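PDB 1B8Z: DNA-binding protein HU from Thermotoga maritima, which binds DNA as a histone-like protein and wraps it, stabilising the double helix against denaturation under extreme environmental conditions. Local coordinates for residues Met1-Leu6 and Ile24-Leu29; Lys41-Ile44 and Gly48-Glu51. All blocks are in the same frame, centred on the assembly; numbering follows the deposited sequence.

Overall arrangement
Contact 1 comes first along the chain and joins the start of helix 3-14 to the middle of helix 18-37. Contact 2 follows and pairs strands 42-44 and 48-51 as a hairpin. Helix 18-37 links the two, because strand 42-44 comes next after it and Val-42 and Phe-50 pack on its Ala-35 and Leu-36. The centres of the contacts lie about 18 Å apart, on opposite sides of the chain's centre. Their nearest atoms are about 6 Å apart and do not touch. Both contacts reach the second subunit. The helical pair and the sheet therefore both help to build the intertwined HU dimer, the form in which this family binds DNA.

Contact 1: Met1-Leu6 and Ile24-Leu29; sequences MNKKEL and ILDTIL
Lys-3 reaches from the first turn of helix 3-14 to helix 18-37 and meets Leu-25 and Asp-26 there. Its CG stands anti to the backbone N (chi1 -175°), and the rest of the chain is fully extended. This shape carries the ammonium group across to helix 18-37, although Lys-3 CA and Leu-25 CA are 9.4 Å apart. The lysine chain and the Asp-26 side chain cross at about a right angle. Lys-3 NZ meets Asp-26 OD1 at 2.7 Å, on the syn lone pair, in a hydrogen-bonded salt bridge. The other carboxylate oxygen, OD2, makes a salt bridge to Lys-22.

Short of its charged end the lysine is apolar. Its methylenes run obliquely over one methyl of Leu-25, with Lys-3 CE 3.9 Å and Lys-3 CG 4.0 Å from Leu-25 CD2. Leu-25 CD2 also meets Leu-6 CD2 at 4.2 Å. Leu-25 also touches Ile-7, and Leu-6 packs on Thr-31 of the second subunit, so this apolar layer runs on into the dimer interface.

The helix starts with a capping box. Asn-2 OD1 accepts from Glu-5 N at 3.1 Å, and Glu-5 OE1 accepts from Asn-2 N at 3.0 Å. The two bonds cap the first turn, from which Lys-3 leaves. With the lysine chain cut back to an alanine here, Asp-26 OD1 would probably lose its cationic mate and Leu-25 CD2 the methylenes that lie over it.

The contact joins the first turn of helix 3-14 to the middle of helix 18-37, with a salt bridge beside an apolar contact of Leu-6 and Leu-25. Two lysines share one carboxylate, which would probably keep Asp-26 ionised and strengthen the join between the two helices.

Contact 2: Lys41-Ile44 and Gly48-Glu51; sequences KVQI and GSFE
Strands 42-44 and 48-51 form an antiparallel beta hairpin, the first two strands of the HU sheet, with Lys-41 just before the first. The strand axes run 4.6 Å apart at 174°.

Backbone hydrogen bonds come in two reciprocal pairs. Val-42 and Phe-50 are a hydrogen-bonded pair, with Val-42 N to Phe-50 O and Phe-50 N to Val-42 O both at 2.8 Å. Ile-44 and Gly-48 are the second such pair. Gly-48 has backbone angles at which a CB would jam against the preceding carbonyl oxygen. Gln-43 and Ser-49 lie between them as a non-hydrogen-bonded pair. The CA-H of Ser-49 adds a contact to Val-42 O, which thus takes a C-H as well as an N-H.

Apolar packing is on the face of Val-42, Ile-44 and Phe-50. Val-42 CB lies 4.3 Å from Phe-50 CB. The Phe-50 ring swings toward the hairpin turn, since CG stands anti to the carbonyl carbon (chi1 -67°), and its edge receives Ile-44 CD1 at 4.4 Å from Phe-50 CE1. This face turns to helix 18-37 and the dimer core: Phe-50 meets Phe-79 of its own chain and Phe-50 of the second subunit, while Ile-44 packs on Leu-29 of the second subunit.

The sheet continues on both sides. Ser-49 and Glu-51 bond through their backbones to strand 78-81, and Lys-41 and Gln-43 to the second subunit. The hairpin therefore helps to join the two subunits.

At the open end of the hairpin Lys-41 and Glu-51 lie side by side and point the same way. A methylene contact brings Lys-41 CE to 4.0 Å from Ser-49 CB. Beyond it, Lys-41 NZ makes a salt bridge to Glu-51 OE1 at 3.4 Å, with only a weak hydrogen bond.

Contact 1: Met1-Leu6 and Ile24-Leu29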
ATOM      1  N   MET B   1       7.787 -11.035   5.007  1.00 18.12           N
ATOM      2  CA  MET B   1       7.439 -10.022   6.053  1.00 18.20           C
ATOM      3  C   MET B   1       5.931  -9.977   6.244  1.00 15.37           C
ATOM      4  O   MET B   1       5.234 -10.132   5.233  1.00 16.73           O
ATOM      5  CB  MET B   1       7.938  -8.688   5.497  1.00 23.33           C
ATOM      6  CG  MET B   1       7.425  -7.397   6.057  1.00 30.51           C
ATOM      7  SD  MET B   1       8.190  -5.960   5.312  1.00 25.16           S
ATOM      8  CE  MET B   1       9.771  -6.508   4.728  1.00 32.22           C
ATOM      9  N   ASN B   2       5.409  -9.816   7.440  1.00 15.22           N
ATOM     10  CA  ASN B   2       4.010  -9.647   7.716  1.00 14.74           C
ATOM     11  C   ASN B   2       3.747  -8.169   8.056  1.00 15.95           C
ATOM     12  O   ASN B   2       4.651  -7.334   7.977  1.00 15.41           O
ATOM     13  CB  ASN B   2       3.433 -10.540   8.817  1.00 20.63           C
ATOM     14  CG  ASN B   2       4.121 -10.371  10.141  1.00 21.29           C
ATOM     15  OD1 ASN B   2       4.779  -9.373  10.431  1.00 20.06           O
ATOM     16  ND2 ASN B   2       3.983 -11.382  11.014  1.00 22.34           N
ATOM     17  N   LYS B   3       2.493  -7.863   8.342  1.00 14.59           N
ATOM     18  CA  LYS B   3       2.080  -6.473   8.587  1.00 13.91           C
ATOM     19  C   LYS B   3       2.780  -5.854   9.768  1.00 16.22           C
ATOM     20  O   LYS B   3       3.234  -4.701   9.703  1.00 16.51           O
ATOM     21  CB  LYS B   3       0.564  -6.454   8.828  1.00 16.15           C
ATOM     22  CG  LYS B   3       0.047  -5.009   8.960  1.00 16.80           C
ATOM     23  CD  LYS B   3      -1.466  -5.137   9.163  1.00 20.57           C
ATOM     24  CE  LYS B   3      -2.085  -3.747   9.294  1.00 22.56           C
ATOM     25  NZ  LYS B   3      -3.548  -3.914   9.615  1.00 22.77           N
ATOM     26  N   LYS B   4       2.951  -6.640  10.836  1.00 15.91           N
ATOM     27  CA  LYS B   4       3.668  -6.082  12.002  1.00 17.31           C
ATOM     28  C   LYS B   4       5.087  -5.701  11.641  1.00 17.60           C
ATOM     29  O   LYS B   4       5.541  -4.616  12.065  1.00 19.27           O
ATOM     30  CB  LYS B   4       3.664  -7.104  13.149  1.00 23.06           C
ATOM     31  CG  LYS B   4       4.529  -6.599  14.307  1.00 30.83           C
ATOM     32  CD  LYS B   4       4.694  -7.651  15.391  1.00 40.94           C
ATOM     33  CE  LYS B   4       5.395  -7.047  16.605  1.00 46.06           C
ATOM     34  NZ  LYS B   4       4.758  -7.494  17.877  1.00 49.92           N
ATOM     35  N   GLU B   5       5.818  -6.527  10.901  1.00 14.82           N
ATOM     36  CA  GLU B   5       7.192  -6.211  10.553  1.00 15.89           C
ATOM     37  C   GLU B   5       7.231  -4.994   9.616  1.00 16.84           C
ATOM     38  O   GLU B   5       8.148  -4.168   9.670  1.00 16.22           O
ATOM     39  CB  GLU B   5       7.932  -7.369   9.899  1.00 19.12           C
ATOM     40  CG  GLU B   5       8.065  -8.618  10.747  1.00 28.97           C
ATOM     41  CD  GLU B   5       8.567  -9.793   9.917  1.00 38.43           C
ATOM     42  OE1 GLU B   5       7.754 -10.463   9.236  1.00 32.13           O
ATOM     43  OE2 GLU B   5       9.795 -10.023   9.992  1.00 40.53           O
ATOM     44  N   LEU B   6       6.262  -4.935   8.695  1.00 14.96           N
ATOM     45  CA  LEU B   6       6.170  -3.764   7.805  1.00 12.91           C
ATOM     46  C   LEU B   6       6.030  -2.493   8.628  1.00 14.41           C
ATOM     47  O   LEU B   6       6.757  -1.510   8.357  1.00 16.29           O
ATOM     48  CB  LEU B   6       4.989  -3.958   6.833  1.00 13.68           C
ATOM     49  CG  LEU B   6       4.641  -2.760   5.929  1.00 14.30           C
ATOM     50  CD1 LEU B   6       5.803  -2.438   5.015  1.00 19.06           C
ATOM     51  CD2 LEU B   6       3.380  -3.090   5.118  1.00 17.54           C
ATOM     52  N   ILE B  24      -2.000   5.189   9.855  1.00 14.14           N
ATOM     53  CA  ILE B  24      -1.967   5.633   8.434  1.00 13.58           C
ATOM     54  C   ILE B  24      -1.980   4.449   7.495  1.00 13.69           C
ATOM     55  O   ILE B  24      -2.733   4.456   6.496  1.00 13.63           O
ATOM     56  CB  ILE B  24      -0.796   6.592   8.210  1.00 13.10           C
ATOM     57  CG1 ILE B  24      -1.139   7.925   8.902  1.00 21.02           C
ATOM     58  CG2 ILE B  24      -0.590   6.822   6.721  1.00 14.44           C
ATOM     59  CD1 ILE B  24       0.032   8.842   9.113  1.00 26.05           C
ATOM     60  N   LEU B  25      -1.284   3.351   7.809  1.00 12.81           N
ATOM     61  CA  LEU B  25      -1.337   2.174   6.949  1.00 11.35           C
ATOM     62  C   LEU B  25      -2.742   1.610   6.869  1.00 12.61           C
ATOM     63  O   LEU B  25      -3.250   1.342   5.781  1.00 12.62           O
ATOM     64  CB  LEU B  25      -0.378   1.108   7.507  1.00 11.46           C
ATOM     65  CG  LEU B  25      -0.443  -0.241   6.807  1.00 13.57           C
ATOM     66  CD1 LEU B  25      -0.073  -0.176   5.340  1.00 17.44           C
ATOM     67  CD2 LEU B  25       0.429  -1.282   7.521  1.00 19.12           C
ATOM     68  N   ASP B  26      -3.402   1.486   8.043  1.00 12.82           N
ATOM     69  CA  ASP B  26      -4.775   0.936   8.004  1.00 13.46           C
ATOM     70  C   ASP B  26      -5.697   1.874   7.206  1.00 12.63           C
ATOM     71  O   ASP B  26      -6.560   1.319   6.486  1.00 15.20           O
ATOM     72  CB  ASP B  26      -5.277   0.787   9.433  1.00 15.65           C
ATOM     73  CG  ASP B  26      -4.717  -0.444  10.129  1.00 19.00           C
ATOM     74  OD1 ASP B  26      -4.134  -1.317   9.473  1.00 22.35           O
ATOM     75  OD2 ASP B  26      -4.924  -0.522  11.362  1.00 24.18           O
ATOM     76  N   THR B  27      -5.518   3.165   7.332  1.00 13.76           N
ATOM     77  CA  THR B  27      -6.386   4.106   6.589  1.00 12.99           C
ATOM     78  C   THR B  27      -6.109   4.044   5.091  1.00 14.43           C
ATOM     79  O   THR B  27      -7.049   4.073   4.284  1.00 14.48           O
ATOM     80  CB  THR B  27      -6.197   5.506   7.151  1.00 15.72           C
ATOM     81  OG1 THR B  27      -6.474   5.465   8.572  1.00 17.01           O
ATOM     82  CG2 THR B  27      -7.210   6.454   6.512  1.00 16.93           C
ATOM     83  N   ILE B  28      -4.836   3.886   4.700  1.00 12.53           N
ATOM     84  CA  ILE B  28      -4.524   3.653   3.301  1.00 11.53           C
ATOM     85  C   ILE B  28      -5.216   2.384   2.803  1.00 14.11           C
ATOM     86  O   ILE B  28      -5.858   2.398   1.750  1.00 14.63           O
ATOM     87  CB  ILE B  28      -2.989   3.513   3.094  1.00 11.67           C
ATOM     88  CG1 ILE B  28      -2.337   4.871   3.317  1.00 13.88           C
ATOM     89  CG2 ILE B  28      -2.703   2.975   1.683  1.00 15.02           C
ATOM     90  CD1 ILE B  28      -0.829   4.700   3.562  1.00 15.77           C
ATOM     91  N   LEU B  29      -5.109   1.261   3.503  1.00 13.12           N
ATOM     92  CA  LEU B  29      -5.722   0.017   3.051  1.00 13.36           C
ATOM     93  C   LEU B  29      -7.248   0.136   3.003  1.00 15.15           C
ATOM     94  O   LEU B  29      -7.783  -0.383   2.022  1.00 17.13           O
ATOM     95  CB  LEU B  29      -5.338  -1.172   3.932  1.00 16.04           C
ATOM     96  CG  LEU B  29      -3.823  -1.394   4.010  1.00 18.66           C
ATOM     97  CD1 LEU B  29      -3.555  -2.466   5.063  1.00 19.71           C
ATOM     98  CD2 LEU B  29      -3.231  -1.746   2.654  1.00 20.38           C
TER

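Contact 2: Lys41-Ile44 and Gly48-Glu51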
ATOM      1  N   LYS B  41     -10.446   2.903  -9.839  1.00 21.80           N
ATOM      2  CA  LYS B  41      -9.062   2.410  -9.934  1.00 23.17           C
ATOM      3  C   LYS B  41      -8.230   3.236  -8.963  1.00 23.32           C
ATOM      4  O   LYS B  41      -8.599   4.360  -8.596  1.00 22.01           O
ATOM      5  CB  LYS B  41      -8.651   2.555 -11.388  1.00 31.47           C
ATOM      6  CG  LYS B  41      -7.230   2.883 -11.741  1.00 38.74           C
ATOM      7  CD  LYS B  41      -7.092   3.021 -13.255  1.00 39.96           C
ATOM      8  CE  LYS B  41      -6.040   2.046 -13.766  1.00 42.78           C
ATOM      9  NZ  LYS B  41      -6.150   1.843 -15.241  1.00 47.84           N
ATOM     10  N   VAL B  42      -7.178   2.621  -8.424  1.00 20.29           N
ATOM     11  CA  VAL B  42      -6.269   3.348  -7.528  1.00 19.01           C
ATOM     12  C   VAL B  42      -4.911   3.259  -8.212  1.00 19.54           C
ATOM     13  O   VAL B  42      -4.249   2.211  -8.174  1.00 21.33           O
ATOM     14  CB  VAL B  42      -6.199   2.870  -6.073  1.00 18.12           C
ATOM     15  CG1 VAL B  42      -5.200   3.704  -5.297  1.00 20.86           C
ATOM     16  CG2 VAL B  42      -7.604   2.938  -5.469  1.00 21.26           C
ATOM     17  N   GLN B  43      -4.482   4.343  -8.828  1.00 16.38           N
ATOM     18  CA  GLN B  43      -3.245   4.384  -9.604  1.00 17.31           C
ATOM     19  C   GLN B  43      -2.180   5.135  -8.849  1.00 18.00           C
ATOM     20  O   GLN B  43      -2.376   6.296  -8.495  1.00 19.07           O
ATOM     21  CB  GLN B  43      -3.530   5.100 -10.939  1.00 23.73           C
ATOM     22  CG  GLN B  43      -2.364   4.953 -11.922  1.00 32.00           C
ATOM     23  CD  GLN B  43      -2.858   4.493 -13.288  1.00 33.65           C
ATOM     24  OE1 GLN B  43      -3.987   4.787 -13.695  1.00 37.31           O
ATOM     25  NE2 GLN B  43      -2.008   3.775 -14.009  1.00 37.87           N
ATOM     26  N   ILE B  44      -1.084   4.451  -8.492  1.00 15.71           N
ATOM     27  CA  ILE B  44      -0.036   5.104  -7.723  1.00 15.76           C
ATOM     28  C   ILE B  44       1.208   5.158  -8.606  1.00 20.70           C
ATOM     29  O   ILE B  44       1.856   4.133  -8.819  1.00 20.80           O
ATOM     30  CB  ILE B  44       0.307   4.327  -6.432  1.00 17.05           C
ATOM     31  CG1 ILE B  44      -0.943   4.290  -5.548  1.00 20.90           C
ATOM     32  CG2 ILE B  44       1.475   4.976  -5.705  1.00 20.28           C
ATOM     33  CD1 ILE B  44      -0.879   3.295  -4.403  1.00 22.33           C
ATOM     34  N   GLY B  48       2.184   1.119  -9.064  1.00 18.50           N
ATOM     35  CA  GLY B  48       1.281   0.287  -9.828  1.00 19.04           C
ATOM     36  C   GLY B  48      -0.161   0.710  -9.617  1.00 19.00           C
ATOM     37  O   GLY B  48      -0.392   1.703  -8.933  1.00 22.26           O
ATOM     38  N   SER B  49      -1.081  -0.026 -10.227  1.00 19.65           N
ATOM     39  CA  SER B  49      -2.476   0.318 -10.092  1.00 18.86           C
ATOM     40  C   SER B  49      -3.289  -0.849  -9.572  1.00 21.41           C
ATOM     41  O   SER B  49      -3.021  -2.014  -9.894  1.00 21.77           O
ATOM     42  CB  SER B  49      -3.018   0.776 -11.459  1.00 24.36           C
ATOM     43  OG  SER B  49      -2.786  -0.270 -12.385  1.00 33.72           O
ATOM     44  N   PHE B  50      -4.248  -0.537  -8.718  1.00 19.00           N
ATOM     45  CA  PHE B  50      -5.189  -1.528  -8.219  1.00 21.12           C
ATOM     46  C   PHE B  50      -6.508  -1.271  -8.952  1.00 24.20           C
ATOM     47  O   PHE B  50      -6.933  -0.124  -9.078  1.00 23.38           O
ATOM     48  CB  PHE B  50      -5.465  -1.336  -6.730  1.00 18.78           C
ATOM     49  CG  PHE B  50      -4.258  -1.608  -5.865  1.00 19.32           C
ATOM     50  CD1 PHE B  50      -3.366  -0.607  -5.557  1.00 21.44           C
ATOM     51  CD2 PHE B  50      -4.048  -2.907  -5.423  1.00 24.92           C
ATOM     52  CE1 PHE B  50      -2.262  -0.877  -4.765  1.00 25.06           C
ATOM     53  CE2 PHE B  50      -2.942  -3.184  -4.630  1.00 22.41           C
ATOM     54  CZ  PHE B  50      -2.064  -2.177  -4.318  1.00 22.72           C
ATOM     55  N   GLU B  51      -7.095  -2.341  -9.478  1.00 23.49           N
ATOM     56  CA  GLU B  51      -8.359  -2.162 -10.200  1.00 26.75           C
ATOM     57  C   GLU B  51      -9.194  -3.424 -10.017  1.00 28.70           C
ATOM     58  O   GLU B  51      -8.734  -4.415  -9.436  1.00 27.68           O
ATOM     59  CB  GLU B  51      -8.099  -1.872 -11.672  1.00 35.33           C
ATOM     60  CG  GLU B  51      -6.964  -2.664 -12.297  1.00 46.75           C
ATOM     61  CD  GLU B  51      -6.912  -2.448 -13.808  1.00 53.92           C
ATOM     62  OE1 GLU B  51      -7.085  -1.264 -14.294  1.00 60.68           O
ATOM     63  OE2 GLU B  51      -6.710  -3.446 -14.593  1.00 59.40           O
TER